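Local coordinates for protein alkane monooxygenase (Geobacillus thermodenitrificans, PDB 3B9N) that belongs to the luciferase-like monooxygenase family, whose members are built on a TIM-barrel fold, at residues D58-Y63 with V135-P140. Sequence-based numbering, arbitrary orientation.
Sequences DVVGIY and VTSHLP
Leu139 reaches from 135-140 into the bend of 58-63, where its side chain meets Val59, the CA of Gly61, the backbone carbonyl oxygen of Ile62 and the ring of Tyr63; much of the 259 Å² buried between the two segments is its own. The two methyl groups divide the work. CD2 stands over one face of the Tyr63 ring, 4.0 Å from the centroid and only 5° off the ring normal, which identifies a CH-pi contact made to the face. CD1 touches both the ring and the valine: it is 3.9 Å from Tyr63 CE2 and equally 3.9 Å from Val59 CG1. The bond from CA to CB of Tyr63 points away from the other segment, yet with CG anti to the carbonyl carbon (chi1 -70°) the ring swings back over the leucine. In Leu139 the same choice (chi1 -52°) carries the branch beside the backbone N, from where its methyls reach tyrosine and valine. Nearer the backbone, Leu139 CB packs at 3.9 Å on CA of Gly61, the point where the backbones come nearest, with CA atoms 5.0 Å apart. Towards the other end the segments diverge, and Val60 CG2 approaches Ser137 OG no closer than 4.2 Å.

The polar ends turn to neighbours: Tyr63 OH hydrogen-bonds Gln79 OE1, which should restrain the far end of the ring, while Ser137 OG is hydrogen-bonded to Ser106 OG. His311 also meets the Tyr63 ring, its plane nearly perpendicular. The two loops leave the C-terminal ends of parallel strands 53-57 and 130-135 of a TIM-type barrel, with strand 100-106 between them. Dispersion and CH-pi attraction carry this junction, with the buried Leu139 supplying the apolar surface and hydrogen bonds to residues outside both segments satisfying the hydroxyls of Tyr63 and Ser137.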
loop_
_atom_site.group_PDB
_atom_site.type_symbol
_atom_site.label_atom_id
_atom_site.label_comp_id
_atom_site.label_asym_id
_atom_site.label_seq_id
_atom_site.Cartn_x
_atom_site.Cartn_y
_atom_site.Cartn_z
ATOM N N ASP A 58 0.573 -6.316 3.692
ATOM C CA ASP A 58 0.468 -7.734 4.021
ATOM C C ASP A 58 1.821 -8.420 3.993
ATOM O O ASP A 58 2.813 -7.840 3.559
ATOM C CB ASP A 58 -0.490 -8.438 3.049
ATOM C CG ASP A 58 -0.856 -9.843 3.500
ATOM O OD1 ASP A 58 -1.461 -9.988 4.591
ATOM O OD2 ASP A 58 -0.538 -10.810 2.766
ATOM N N VAL A 59 1.843 -9.652 4.485
ATOM C CA VAL A 59 3.037 -10.491 4.511
ATOM C C VAL A 59 2.593 -11.949 4.477
ATOM O O VAL A 59 1.558 -12.308 5.031
ATOM C CB VAL A 59 3.869 -10.299 5.797
ATOM C CG1 VAL A 59 4.428 -8.896 5.861
ATOM C CG2 VAL A 59 3.006 -10.590 7.021
ATOM N N VAL A 60 3.369 -12.793 3.819
ATOM C CA VAL A 60 3.034 -14.203 3.769
ATOM C C VAL A 60 4.171 -14.962 4.445
ATOM O O VAL A 60 4.196 -16.194 4.479
ATOM C CB VAL A 60 2.828 -14.682 2.318
ATOM C CG1 VAL A 60 1.495 -14.148 1.796
ATOM C CG2 VAL A 60 3.980 -14.212 1.434
ATOM N N GLY A 61 5.102 -14.188 4.992
ATOM C CA GLY A 61 6.235 -14.748 5.696
ATOM C C GLY A 61 6.119 -14.423 7.174
ATOM O O GLY A 61 5.204 -13.711 7.595
ATOM N N ILE A 62 7.044 -14.950 7.966
ATOM C CA ILE A 62 7.052 -14.710 9.402
ATOM C C ILE A 62 8.363 -14.029 9.778
ATOM O O ILE A 62 9.400 -14.310 9.182
ATOM C CB ILE A 62 6.930 -16.041 10.187
ATOM C CG1 ILE A 62 5.658 -16.782 9.765
ATOM C CG2 ILE A 62 6.900 -15.761 11.689
ATOM C CD1 ILE A 62 5.471 -18.125 10.444
ATOM N N TYR A 63 8.308 -13.129 10.753
ATOM C CA TYR A 63 9.494 -12.415 11.212
ATOM C C TYR A 63 10.263 -13.307 12.197
ATOM O O TYR A 63 10.042 -13.262 13.411
ATOM C CB TYR A 63 9.070 -11.100 11.873
ATOM C CG TYR A 63 8.527 -10.070 10.899
ATOM C CD1 TYR A 63 9.294 -8.958 10.525
ATOM C CD2 TYR A 63 7.265 -10.219 10.323
ATOM C CE1 TYR A 63 8.818 -8.022 9.601
ATOM C CE2 TYR A 63 6.780 -9.291 9.396
ATOM C CZ TYR A 63 7.562 -8.194 9.041
ATOM O OH TYR A 63 7.085 -7.279 8.133
ATOM N N VAL A 135 4.189 -6.278 -4.957
ATOM C CA VAL A 135 5.295 -6.493 -4.049
ATOM C C VAL A 135 6.031 -7.809 -4.246
ATOM O O VAL A 135 5.458 -8.855 -4.569
ATOM C CB VAL A 135 4.807 -6.423 -2.569
ATOM C CG1 VAL A 135 4.749 -7.801 -1.935
ATOM C CG2 VAL A 135 5.684 -5.508 -1.754
ATOM N N THR A 136 7.343 -7.761 -4.098
ATOM C CA THR A 136 8.162 -8.982 -4.202
ATOM C C THR A 136 8.426 -9.127 -2.722
ATOM O O THR A 136 8.591 -8.144 -2.039
ATOM C CB THR A 136 9.517 -8.746 -4.926
ATOM O OG1 THR A 136 10.351 -7.883 -4.139
ATOM C CG2 THR A 136 9.299 -8.128 -6.268
ATOM N N SER A 137 8.408 -10.334 -2.203
ATOM C CA SER A 137 8.634 -10.504 -0.782
ATOM C C SER A 137 10.062 -10.831 -0.430
ATOM O O SER A 137 10.883 -11.084 -1.279
ATOM C CB SER A 137 7.730 -11.620 -0.225
ATOM O OG SER A 137 6.372 -11.415 -0.663
ATOM N N HIS A 138 10.355 -10.814 0.859
ATOM C CA HIS A 138 11.689 -11.173 1.361
ATOM C C HIS A 138 11.554 -12.294 2.359
ATOM O O HIS A 138 11.872 -13.440 2.040
ATOM C CB HIS A 138 12.373 -9.972 2.006
ATOM C CG HIS A 138 11.482 -9.157 2.899
ATOM N ND1 HIS A 138 10.589 -8.242 2.389
ATOM C CD2 HIS A 138 11.358 -9.091 4.250
ATOM C CE1 HIS A 138 9.953 -7.647 3.381
ATOM N NE2 HIS A 138 10.399 -8.142 4.523
ATOM N N LEU A 139 11.085 -11.969 3.564
ATOM C CA LEU A 139 10.806 -12.977 4.615
ATOM C C LEU A 139 10.815 -14.413 4.094
ATOM O O LEU A 139 9.899 -14.859 3.409
ATOM C CB LEU A 139 9.457 -12.643 5.263
ATOM C CG LEU A 139 9.275 -11.207 5.777
ATOM C CD1 LEU A 139 7.775 -10.858 5.939
ATOM C CD2 LEU A 139 9.978 -11.109 7.110
ATOM N N PRO A 140 11.888 -15.150 4.432
ATOM C CA PRO A 140 12.211 -16.542 4.088
ATOM C C PRO A 140 11.147 -17.621 4.250
ATOM O O PRO A 140 10.982 -18.468 3.337
ATOM C CB PRO A 140 13.435 -16.849 4.954
ATOM C CG PRO A 140 14.092 -15.546 5.087
ATOM C CD PRO A 140 12.942 -14.591 5.300
#